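Local coordinates for protein D-aminoacid aminotransferase-like PLP-dependent enzyme (Haemophilus somnus, PDB 3CEB) that is a PLP-dependent enzyme of the class IV aminotransferase family, probably acting as a 4-amino-4-deoxychorismate lyase, at residues 11-16 and 54-59; 63-68 and 78-83; 141-146 and 180-185; 148-153 and 172-177. All blocks are in the same frame, centred on the assembly; numbering follows the deposited sequence.

Contact 1: 11-16 and 54-59; sequences ILIEQG and TALFTH. With SO4 (sulfate ion), chain D.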
# COMPACT_ATOMS: atom_id res chain seq x y z
N ILE A 11 -5.41 -4.11 6.07
CA ILE A 11 -6.69 -4.41 5.48
C ILE A 11 -7.77 -3.46 5.95
O ILE A 11 -7.88 -3.12 7.13
CB ILE A 11 -7.09 -5.84 5.82
CG1 ILE A 11 -6.02 -6.81 5.25
CG2 ILE A 11 -8.52 -6.13 5.33
CD1 ILE A 11 -5.94 -8.12 5.99
N LEU A 12 -8.57 -3.00 5.00
CA LEU A 12 -9.67 -2.10 5.29
C LEU A 12 -10.95 -2.90 5.53
O LEU A 12 -11.23 -3.86 4.84
CB LEU A 12 -9.85 -1.14 4.12
CG LEU A 12 -11.04 -0.20 4.08
CD1 LEU A 12 -11.03 0.76 5.25
CD2 LEU A 12 -11.06 0.55 2.73
N ILE A 13 -11.67 -2.53 6.57
CA ILE A 13 -13.05 -2.93 6.74
C ILE A 13 -13.85 -1.69 6.39
O ILE A 13 -13.64 -0.62 6.96
CB ILE A 13 -13.39 -3.34 8.17
CG1 ILE A 13 -12.34 -4.34 8.73
CG2 ILE A 13 -14.79 -3.89 8.22
CD1 ILE A 13 -12.03 -5.52 7.89
N GLU A 14 -14.76 -1.81 5.45
CA GLU A 14 -15.58 -0.67 5.05
C GLU A 14 -16.97 -1.11 4.80
O GLU A 14 -17.20 -2.06 4.08
CB GLU A 14 -15.01 -0.02 3.78
CG GLU A 14 -15.95 0.96 3.10
CD GLU A 14 -15.30 1.55 1.87
OE1 GLU A 14 -14.60 0.82 1.15
OE2 GLU A 14 -15.47 2.75 1.63
N GLN A 15 -17.92 -0.40 5.41
CA GLN A 15 -19.33 -0.78 5.26
C GLN A 15 -19.50 -2.23 5.72
O GLN A 15 -20.22 -2.97 5.08
CB GLN A 15 -19.74 -0.70 3.78
CG GLN A 15 -19.39 0.61 3.10
CD GLN A 15 -20.58 1.44 2.84
OE1 GLN A 15 -21.54 1.46 3.63
NE2 GLN A 15 -20.55 2.14 1.69
N GLY A 16 -18.76 -2.65 6.74
CA GLY A 16 -18.91 -3.99 7.28
C GLY A 16 -18.46 -5.09 6.33
O GLY A 16 -18.91 -6.23 6.42
N THR A 54 -15.73 -11.33 14.57
CA THR A 54 -17.05 -10.96 14.10
C THR A 54 -17.43 -9.54 14.58
O THR A 54 -18.26 -8.87 13.93
CB THR A 54 -18.10 -12.02 14.47
OG1 THR A 54 -18.18 -12.17 15.89
CG2 THR A 54 -17.77 -13.40 13.84
N ALA A 55 -16.83 -9.05 15.67
CA ALA A 55 -17.15 -7.69 16.17
C ALA A 55 -16.76 -6.61 15.14
O ALA A 55 -17.20 -5.48 15.18
CB ALA A 55 -16.49 -7.40 17.51
N LEU A 56 -15.90 -6.98 14.21
CA LEU A 56 -15.47 -6.01 13.20
C LEU A 56 -16.63 -5.66 12.27
O LEU A 56 -16.59 -4.67 11.59
CB LEU A 56 -14.32 -6.55 12.34
CG LEU A 56 -12.94 -6.69 12.97
CD1 LEU A 56 -12.01 -7.30 11.95
CD2 LEU A 56 -12.41 -5.35 13.44
N PHE A 57 -17.67 -6.46 12.26
CA PHE A 57 -18.73 -6.28 11.28
C PHE A 57 -20.06 -5.95 11.86
O PHE A 57 -21.02 -5.92 11.16
CB PHE A 57 -18.87 -7.55 10.44
CG PHE A 57 -17.56 -8.05 9.96
CD1 PHE A 57 -16.89 -7.39 8.98
CD2 PHE A 57 -16.98 -9.15 10.51
CE1 PHE A 57 -15.66 -7.80 8.57
CE2 PHE A 57 -15.73 -9.59 10.08
CZ PHE A 57 -15.09 -8.91 9.12
N THR A 58 -20.11 -5.70 13.15
CA THR A 58 -21.36 -5.36 13.78
C THR A 58 -21.97 -4.11 13.16
O THR A 58 -23.19 -3.98 13.09
CB THR A 58 -21.16 -5.15 15.28
OG1 THR A 58 -20.90 -6.43 15.87
CG2 THR A 58 -22.43 -4.54 15.91
N HIS A 59 -21.13 -3.20 12.70
CA HIS A 59 -21.63 -1.92 12.18
C HIS A 59 -21.21 -1.68 10.73
O HIS A 59 -20.08 -2.02 10.35
CB HIS A 59 -21.13 -0.78 13.06
CG HIS A 59 -21.65 -0.82 14.47
ND1 HIS A 59 -22.96 -0.56 14.79
CD2 HIS A 59 -21.01 -1.07 15.64
CE1 HIS A 59 -23.12 -0.66 16.10
NE2 HIS A 59 -21.94 -0.96 16.64
S SO4 D . -24.49 0.67 11.69
O1 SO4 D . -24.59 -0.54 10.87
O2 SO4 D . -25.18 1.77 11.01
O3 SO4 D . -23.11 1.16 11.85
O4 SO4 D . -25.06 0.40 13.00
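At the end of the first strand of the N-terminal antiparallel sheet, in a fold-type IV PLP enzyme, I13 and the turn residue G16 meet the loop that leads from helix 46-51 into strand 63-70. It is a surface contact built on packing, with no hydrogen bond between 11-16 and 54-59. I13 carries the apolar half. Its CG2 branch, anti to the backbone N, reaches the carbonyl oxygen of L56, with I13 CG2 3.9 Å from L56 O, and comes obliquely to the phenyl ring, I13 CG2 lying 4.0 Å from F57 CE1. The other branch runs out beside the backbone N and looks across to the leucine, I13 CG1 standing 4.4 Å from L56 CD1. The side chains of I13 and F57 are set roughly perpendicular, while L56 CB sits over the centre of one face of the F57 ring, 3.9 Å above its plane. I50 of helix 46-51 touches I13, L56 and F57 alike, so the three belong to one small apolar cluster between helix and sheet. Beyond the strand, G16 turns with a positive phi of 68°, and its bare alpha carbon passes the loop backbone, G16 CA lying 3.8 Å from H59 O. G16 O comes obliquely to the phenyl ring, 3.5 Å from F57 CD1. H59 turns its CB away from 11-16, and its ring nitrogen ND1 meets a sulfate probably taken up from the crystallisation liquor and also bound by the backbone N of R60 and E61. The H59 ND1 to sulfate O4 hydrogen bond is 2.9 Å long and nearly straight, at 171°.

Contact 2: 63-68 and 78-83; sequences LIRCRI and QCFPYQ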
# COMPACT_ATOMS: atom_id res chain seq x y z
N LEU A 63 -15.06 3.02 9.46
CA LEU A 63 -13.95 2.42 8.77
C LEU A 63 -13.01 1.84 9.82
O LEU A 63 -12.81 2.43 10.85
CB LEU A 63 -13.20 3.51 7.99
CG LEU A 63 -13.98 4.22 6.89
CD1 LEU A 63 -13.20 5.38 6.37
CD2 LEU A 63 -14.31 3.24 5.77
N ILE A 64 -12.44 0.68 9.54
CA ILE A 64 -11.54 0.03 10.47
C ILE A 64 -10.28 -0.36 9.72
O ILE A 64 -10.35 -0.82 8.59
CB ILE A 64 -12.19 -1.25 11.12
CG1 ILE A 64 -13.51 -0.88 11.84
CG2 ILE A 64 -11.22 -1.89 12.10
CD1 ILE A 64 -14.28 -2.13 12.48
N ARG A 65 -9.15 -0.16 10.36
CA ARG A 65 -7.88 -0.54 9.80
C ARG A 65 -7.39 -1.77 10.54
O ARG A 65 -7.23 -1.76 11.75
CB ARG A 65 -6.89 0.59 9.96
CG ARG A 65 -5.46 0.25 9.56
CD ARG A 65 -4.62 1.51 9.36
NE ARG A 65 -4.48 2.23 10.61
CZ ARG A 65 -3.55 1.94 11.51
NH1 ARG A 65 -2.67 1.00 11.23
NH2 ARG A 65 -3.46 2.60 12.67
N CYS A 66 -7.22 -2.85 9.81
CA CYS A 66 -6.68 -4.08 10.38
C CYS A 66 -5.30 -4.33 9.84
O CYS A 66 -5.10 -4.39 8.63
CB CYS A 66 -7.51 -5.31 10.03
SG CYS A 66 -9.19 -5.28 10.62
N ARG A 67 -4.36 -4.47 10.75
CA ARG A 67 -3.00 -4.73 10.39
C ARG A 67 -2.61 -6.11 10.85
O ARG A 67 -2.79 -6.46 12.03
CB ARG A 67 -2.13 -3.71 11.09
CG ARG A 67 -0.71 -3.75 10.63
CD ARG A 67 0.12 -2.78 11.46
NE ARG A 67 1.54 -3.10 11.38
CZ ARG A 67 2.45 -2.26 10.93
NH1 ARG A 67 2.09 -1.04 10.55
NH2 ARG A 67 3.73 -2.59 10.91
N ILE A 68 -2.09 -6.91 9.91
CA ILE A 68 -1.59 -8.20 10.25
C ILE A 68 -0.09 -8.22 10.03
O ILE A 68 0.36 -8.18 8.89
CB ILE A 68 -2.22 -9.33 9.44
CG1 ILE A 68 -3.74 -9.37 9.66
CG2 ILE A 68 -1.58 -10.67 9.86
CD1 ILE A 68 -4.50 -10.40 8.76
N GLN A 78 -4.07 -6.57 14.70
CA GLN A 78 -4.33 -5.34 15.44
C GLN A 78 -5.37 -4.50 14.69
O GLN A 78 -5.26 -4.31 13.50
CB GLN A 78 -3.08 -4.52 15.52
CG GLN A 78 -2.14 -4.94 16.60
CD GLN A 78 -0.94 -4.04 16.62
OE1 GLN A 78 -0.11 -4.10 15.71
NE2 GLN A 78 -0.85 -3.20 17.62
N CYS A 79 -6.35 -3.97 15.40
CA CYS A 79 -7.39 -3.22 14.73
C CYS A 79 -7.51 -1.88 15.30
O CYS A 79 -7.49 -1.75 16.50
CB CYS A 79 -8.71 -3.94 14.91
SG CYS A 79 -8.55 -5.73 14.65
N PHE A 80 -7.63 -0.88 14.45
CA PHE A 80 -7.81 0.51 14.93
C PHE A 80 -8.97 1.18 14.21
O PHE A 80 -9.25 0.86 13.06
CB PHE A 80 -6.58 1.38 14.63
CG PHE A 80 -5.29 0.78 15.02
CD1 PHE A 80 -4.70 -0.17 14.23
CD2 PHE A 80 -4.65 1.20 16.17
CE1 PHE A 80 -3.49 -0.73 14.59
CE2 PHE A 80 -3.44 0.66 16.55
CZ PHE A 80 -2.86 -0.30 15.77
N PRO A 81 -9.64 2.12 14.88
CA PRO A 81 -10.56 2.89 14.05
C PRO A 81 -9.75 3.76 13.07
O PRO A 81 -8.55 4.03 13.29
CB PRO A 81 -11.31 3.77 15.05
CG PRO A 81 -10.44 3.82 16.29
CD PRO A 81 -9.64 2.57 16.29
N TYR A 82 -10.42 4.17 12.00
CA TYR A 82 -9.79 4.97 10.96
C TYR A 82 -10.71 6.09 10.50
O TYR A 82 -11.91 5.89 10.37
CB TYR A 82 -9.38 4.08 9.77
CG TYR A 82 -8.69 4.86 8.66
CD1 TYR A 82 -7.33 5.16 8.72
CD2 TYR A 82 -9.40 5.29 7.55
CE1 TYR A 82 -6.71 5.89 7.70
CE2 TYR A 82 -8.80 6.00 6.54
CZ TYR A 82 -7.47 6.32 6.60
OH TYR A 82 -6.91 7.05 5.58
N GLN A 83 -10.15 7.27 10.28
CA GLN A 83 -10.91 8.39 9.74
C GLN A 83 -10.29 8.72 8.39
O GLN A 83 -9.08 8.67 8.23
CB GLN A 83 -10.85 9.57 10.68
CG GLN A 83 -11.46 9.34 12.01
CD GLN A 83 -12.76 10.06 12.17
OE1 GLN A 83 -12.89 11.18 11.73
NE2 GLN A 83 -13.72 9.44 12.82
O HOH W 1 -14.53 5.69 10.84
O HOH W 2 -6.26 4.05 12.08
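Strands 63-68 and 78-82 run antiparallel, their axes 4.4 Å apart at closest and their directions 148° apart, as the two arms of the beta hairpin 63-70/75-82, whose second arm is an outer strand of the N-terminal sheet. R65 and F80 make a hydrogen-bonded pair, with R65 N to F80 O and F80 N to R65 O both 2.9 Å; R67 and Q78 form the next such pair. Between them lies the non-hydrogen-bonded pair C66 and C79, whose sulfurs SG and SG approach to 4.1 Å, a van der Waals contact and no disulfide. R65, R67, F80 and Y82 share the other face. There the guanidinium of R65 lies flat on the F80 ring, planes 9° apart and centres 4.3 Å apart, a cation-pi stack. A bend at chi3 (64°) folds the arginine over the ring, and R65 NH2 rests 3.4 Å from F80 CD1, toward the ring's rim. On the same face R67 makes a salt bridge with D69 and a cation-pi contact with F8. Toward the other end L63 CD1 meets the edge of the Y82 ring, 4.0 Å from Y82 CD2. One water, in the guanidinium plane, accepts from R65 NE at 2.9 Å and donates to P81 O.

Contact 3: 141-146 and 180-185; sequences FRQNNQ and AQYEEI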
# COMPACT_ATOMS: atom_id res chain seq x y z
N PHE A 141 -2.01 9.71 -11.31
CA PHE A 141 -1.87 11.01 -11.93
C PHE A 141 -2.94 11.18 -12.97
O PHE A 141 -3.18 10.31 -13.77
CB PHE A 141 -0.49 11.08 -12.57
CG PHE A 141 0.64 10.90 -11.58
CD1 PHE A 141 1.13 9.65 -11.27
CD2 PHE A 141 1.19 12.00 -10.93
CE1 PHE A 141 2.15 9.50 -10.32
CE2 PHE A 141 2.22 11.86 -10.00
CZ PHE A 141 2.69 10.61 -9.67
N ARG A 142 -3.60 12.32 -12.96
CA ARG A 142 -4.72 12.50 -13.87
C ARG A 142 -4.29 13.07 -15.19
O ARG A 142 -3.55 14.01 -15.25
CB ARG A 142 -5.82 13.35 -13.22
CG ARG A 142 -7.14 13.28 -13.97
CD ARG A 142 -8.30 13.95 -13.19
NE ARG A 142 -8.07 15.38 -12.90
CZ ARG A 142 -8.14 16.36 -13.81
NH1 ARG A 142 -8.40 16.10 -15.09
NH2 ARG A 142 -7.92 17.63 -13.43
N GLN A 143 -4.76 12.46 -16.26
CA GLN A 143 -4.49 12.96 -17.60
C GLN A 143 -5.73 12.76 -18.42
O GLN A 143 -6.25 11.66 -18.55
CB GLN A 143 -3.34 12.22 -18.24
CG GLN A 143 -2.85 12.89 -19.46
CD GLN A 143 -1.60 12.26 -19.98
OE1 GLN A 143 -1.64 11.11 -20.40
NE2 GLN A 143 -0.48 12.98 -19.92
N ASN A 144 -6.21 13.85 -18.99
CA ASN A 144 -7.49 13.78 -19.65
C ASN A 144 -8.52 13.41 -18.60
O ASN A 144 -8.70 14.10 -17.58
CB ASN A 144 -7.46 12.71 -20.74
CG ASN A 144 -6.84 13.24 -22.03
OD1 ASN A 144 -6.15 14.27 -22.01
ND2 ASN A 144 -7.13 12.57 -23.16
N ASN A 145 -9.16 12.28 -18.85
CA ASN A 145 -10.09 11.80 -17.88
C ASN A 145 -9.69 10.49 -17.35
O ASN A 145 -10.50 9.80 -16.85
CB ASN A 145 -11.46 11.69 -18.50
CG ASN A 145 -12.22 12.95 -18.35
OD1 ASN A 145 -12.50 13.65 -19.34
ND2 ASN A 145 -12.50 13.32 -17.10
N GLN A 146 -8.40 10.18 -17.45
CA GLN A 146 -7.86 8.90 -17.01
C GLN A 146 -6.93 9.08 -15.87
O GLN A 146 -6.39 10.16 -15.69
CB GLN A 146 -7.08 8.23 -18.14
CG GLN A 146 -7.97 7.48 -19.09
CD GLN A 146 -7.30 7.08 -20.41
OE1 GLN A 146 -6.33 7.70 -20.85
NE2 GLN A 146 -7.83 6.04 -21.06
N ALA A 180 5.12 17.08 -15.77
CA ALA A 180 4.62 18.22 -16.51
C ALA A 180 3.28 17.88 -17.15
O ALA A 180 2.35 18.70 -17.18
CB ALA A 180 5.63 18.63 -17.62
N GLN A 181 3.20 16.65 -17.66
CA GLN A 181 2.12 16.13 -18.50
C GLN A 181 0.83 15.94 -17.75
O GLN A 181 -0.17 15.76 -18.34
CB GLN A 181 2.47 14.74 -18.99
CG GLN A 181 3.38 14.52 -20.14
CD GLN A 181 3.48 13.04 -20.47
OE1 GLN A 181 2.53 12.40 -20.88
NE2 GLN A 181 4.63 12.50 -20.27
N TYR A 182 0.88 15.91 -16.44
CA TYR A 182 -0.28 15.53 -15.58
C TYR A 182 -0.98 16.72 -14.87
O TYR A 182 -0.40 17.78 -14.66
CB TYR A 182 0.12 14.41 -14.62
CG TYR A 182 0.57 13.20 -15.38
CD1 TYR A 182 -0.34 12.34 -15.95
CD2 TYR A 182 1.92 12.92 -15.57
CE1 TYR A 182 0.05 11.25 -16.69
CE2 TYR A 182 2.33 11.81 -16.31
CZ TYR A 182 1.38 10.99 -16.86
OH TYR A 182 1.73 9.90 -17.58
N GLU A 183 -2.25 16.53 -14.50
CA GLU A 183 -3.10 17.59 -14.01
C GLU A 183 -3.41 17.56 -12.54
O GLU A 183 -3.93 18.51 -11.99
CB GLU A 183 -4.42 17.50 -14.74
CG GLU A 183 -4.28 17.55 -16.26
CD GLU A 183 -5.60 17.47 -16.96
OE1 GLU A 183 -6.29 18.50 -17.09
OE2 GLU A 183 -5.96 16.36 -17.37
N GLU A 184 -3.06 16.46 -11.89
CA GLU A 184 -3.46 16.22 -10.52
C GLU A 184 -2.79 14.96 -10.04
O GLU A 184 -2.60 14.05 -10.84
CB GLU A 184 -4.97 16.05 -10.45
CG GLU A 184 -5.51 15.91 -9.05
CD GLU A 184 -7.02 15.69 -8.97
OE1 GLU A 184 -7.74 15.90 -9.95
OE2 GLU A 184 -7.50 15.30 -7.89
N ILE A 185 -2.46 14.91 -8.76
CA ILE A 185 -1.78 13.78 -8.13
C ILE A 185 -2.58 13.29 -6.94
O ILE A 185 -3.10 14.10 -6.16
CB ILE A 185 -0.38 14.17 -7.54
CG1 ILE A 185 0.45 14.96 -8.55
CG2 ILE A 185 0.36 12.91 -7.02
CD1 ILE A 185 1.85 15.26 -8.09
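This is a surface contact between the end of strand 138-143, with the type II' turn Q143-Q146 that follows it, and the chain running into strand 185-188, an outermost strand of the C-terminal mixed sheet. F141 and I185 form an antiparallel non-hydrogen-bonded pair. Their side chains run alongside each other in the same direction, with F141 CE2 3.7 Å from I185 CG2. One residue on, the backbone of R142 bonds at both ends: its N gives a hydrogen bond to E184 O and its O receives one from E183 N, each 2.9 Å. The methylene of F141 rests over the face of the tyrosine ring, F141 CB being 4.0 Å from the Y182 centroid, with the two rings oblique, planes at 50°. Q143, extended with CG anti to its N (chi1 -167°), serves two acceptors of the same residue with its amide nitrogen: Q143 NE2 lies 3.2 Å from Q181 OE1 and 3.2 Å from Q181 O, both close to the amide plane. The R142 guanidinium takes E184 at its edge, where the NE to OE1 salt bridge is 3.0 Å long and nearly straight (168°), using the anti side of the carboxylate. E183 comes differently: its CB lies over one face, and R142 NH1 meets E183 OE2 at 3.3 Å well out of the guanidinium plane, so that link is purely electrostatic. N144 N adds a weak bond to the same E183 oxygen. The charge of R142 probably offsets repulsion between the neighbouring carboxylates and favours their ionised form, aided by a salt bridge from R186 to E184.

Contact 4: 148-153 and 172-177; sequences ITPDKP and REIFFE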
# COMPACT_ATOMS: atom_id res chain seq x y z
N ILE A 148 -3.41 7.50 -14.45
CA ILE A 148 -2.22 6.74 -14.80
C ILE A 148 -1.39 6.50 -13.56
O ILE A 148 -1.20 7.39 -12.73
CB ILE A 148 -1.35 7.51 -15.85
CG1 ILE A 148 -2.04 7.61 -17.21
CG2 ILE A 148 -0.00 6.80 -16.09
CD1 ILE A 148 -3.37 8.17 -17.15
N THR A 149 -0.89 5.28 -13.40
CA THR A 149 0.00 4.96 -12.29
C THR A 149 1.31 4.42 -12.86
O THR A 149 1.29 3.81 -13.93
CB THR A 149 -0.67 3.94 -11.33
OG1 THR A 149 0.05 3.88 -10.10
CG2 THR A 149 -0.79 2.53 -11.95
N PRO A 150 2.44 4.61 -12.15
CA PRO A 150 3.76 4.14 -12.59
C PRO A 150 3.84 2.65 -12.78
O PRO A 150 3.45 1.89 -11.88
CB PRO A 150 4.66 4.55 -11.44
CG PRO A 150 3.96 5.66 -10.81
CD PRO A 150 2.54 5.43 -10.93
N ASP A 151 4.33 2.20 -13.93
CA ASP A 151 4.44 0.75 -14.15
C ASP A 151 5.52 0.14 -13.26
O ASP A 151 5.46 -1.05 -13.03
CB ASP A 151 4.60 0.31 -15.64
CG ASP A 151 5.91 0.74 -16.26
OD1 ASP A 151 6.59 1.58 -15.62
OD2 ASP A 151 6.25 0.27 -17.37
N LYS A 152 6.45 0.94 -12.71
CA LYS A 152 7.49 0.42 -11.75
C LYS A 152 7.49 1.03 -10.38
O LYS A 152 8.37 1.80 -10.04
CB LYS A 152 8.90 0.67 -12.27
CG LYS A 152 9.58 -0.58 -12.75
CD LYS A 152 8.57 -1.53 -13.46
CE LYS A 152 9.25 -2.83 -13.92
NZ LYS A 152 8.24 -3.82 -14.38
N PRO A 153 6.51 0.68 -9.56
CA PRO A 153 6.42 1.29 -8.25
C PRO A 153 7.44 0.66 -7.30
O PRO A 153 8.08 -0.31 -7.67
CB PRO A 153 5.03 0.92 -7.82
CG PRO A 153 4.88 -0.50 -8.43
CD PRO A 153 5.56 -0.43 -9.75
N ARG A 172 1.80 2.94 -16.60
CA ARG A 172 2.72 3.52 -17.56
C ARG A 172 4.01 3.99 -16.93
O ARG A 172 4.04 4.43 -15.80
CB ARG A 172 2.11 4.76 -18.23
CG ARG A 172 0.91 4.53 -19.10
CD ARG A 172 1.10 5.43 -20.31
NE ARG A 172 -0.11 6.04 -20.87
CZ ARG A 172 -0.47 7.32 -20.69
NH1 ARG A 172 0.24 8.15 -19.93
NH2 ARG A 172 -1.57 7.77 -21.27
N GLU A 173 5.07 3.96 -17.72
CA GLU A 173 6.34 4.43 -17.25
C GLU A 173 6.28 5.96 -17.08
O GLU A 173 5.93 6.66 -18.00
CB GLU A 173 7.47 4.00 -18.21
CG GLU A 173 8.79 4.45 -17.69
CD GLU A 173 9.97 3.75 -18.32
OE1 GLU A 173 9.85 3.32 -19.47
OE2 GLU A 173 11.03 3.67 -17.64
N ILE A 174 6.60 6.45 -15.89
CA ILE A 174 6.53 7.89 -15.62
C ILE A 174 7.83 8.44 -15.12
O ILE A 174 8.21 8.24 -13.98
CB ILE A 174 5.48 8.24 -14.55
CG1 ILE A 174 4.08 7.79 -14.97
CG2 ILE A 174 5.47 9.74 -14.29
CD1 ILE A 174 3.01 7.99 -13.85
N PHE A 175 8.52 9.16 -15.97
CA PHE A 175 9.78 9.80 -15.57
C PHE A 175 9.42 11.04 -14.84
O PHE A 175 8.35 11.58 -15.04
CB PHE A 175 10.66 10.15 -16.75
CG PHE A 175 11.20 8.96 -17.45
CD1 PHE A 175 10.48 8.35 -18.46
CD2 PHE A 175 12.42 8.43 -17.11
CE1 PHE A 175 10.98 7.22 -19.10
CE2 PHE A 175 12.92 7.30 -17.77
CZ PHE A 175 12.19 6.70 -18.75
N PHE A 176 10.34 11.50 -14.01
CA PHE A 176 10.13 12.72 -13.27
C PHE A 176 9.82 13.89 -14.19
O PHE A 176 9.01 14.77 -13.89
CB PHE A 176 11.37 13.01 -12.46
CG PHE A 176 11.25 14.26 -11.66
CD1 PHE A 176 10.25 14.36 -10.69
CD2 PHE A 176 12.10 15.33 -11.89
CE1 PHE A 176 10.11 15.53 -9.95
CE2 PHE A 176 11.98 16.48 -11.15
CZ PHE A 176 10.99 16.58 -10.17
N GLU A 177 10.45 13.86 -15.34
CA GLU A 177 10.26 14.93 -16.32
C GLU A 177 8.83 14.96 -16.84
O GLU A 177 8.37 15.93 -17.43
CB GLU A 177 11.19 14.68 -17.49
CG GLU A 177 12.62 14.54 -17.10
CD GLU A 177 13.25 15.88 -17.02
OE1 GLU A 177 12.50 16.87 -16.77
OE2 GLU A 177 14.49 15.97 -17.24
O HOH W 3 7.38 4.06 -14.07
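R172 and I148 bury the most surface, with I174 and D151 behind them. I148 lies against the arginine with both branches. Its CG2, anti to the backbone N, meets the base of the side chain, I148 CG2 being 3.6 Å from R172 CB, while CG1 sits under one face of the guanidinium, 3.5 Å from its plane and toward the rim, with I148 CG1 3.6 Å from R172 NH1. The arginine reaches it through bends at chi2 and chi3, and its NH2 makes a weak hydrogen bond with Q143. On the backbone, R172 N donates to T149 O at 2.9 Å, and D151 N returns a bond to R172 O from well above the carbonyl plane. These two bonds flank P150, which pairs with R172 as a parallel bridge, and so join strand 146-150 to 170-172, an outermost strand of the C-terminal mixed sheet in this D-amino acid aminotransferase-like fold. Past R172 the chain leaves the sheet, and I174 turns its side chain back over the strand: I174 CD1 is 3.9 Å from I148 CG2 and also packs on P150 CD. F141 of the neighbouring strand and V131 also touch I174. D151, its CG between the backbone N and the carbonyl carbon (chi1 67°), brings its carboxylate over to the E173 backbone, D151 OD1 lying 3.3 Å from E173 CA. A water donates to D151 OD1 and accepts from I174 N, at 3.0 and 3.1 Å.

From the N terminus, contact 1 comes first, closing the loop that carries helices 21-35 and 46-51 back onto the end of strand 7-14. Contact 2 follows in series, a short hairpin closure next to it: strands 7-14 and 63-70 are sheet neighbours, bonded through I11 and C66 and through I13 and I64. The chain then crosses to the C-terminal mixed sheet, whose contacts have centres about 30 to 34 Å from those of the first two. Contact 3 closes a long loop from 141-146 to 180-185, and contact 4 is nested inside it. Contact 3 ties 185-188 to 138-143 and contact 4 ties 170-172 to 146-150, while F141 with I148 joins the middle strands.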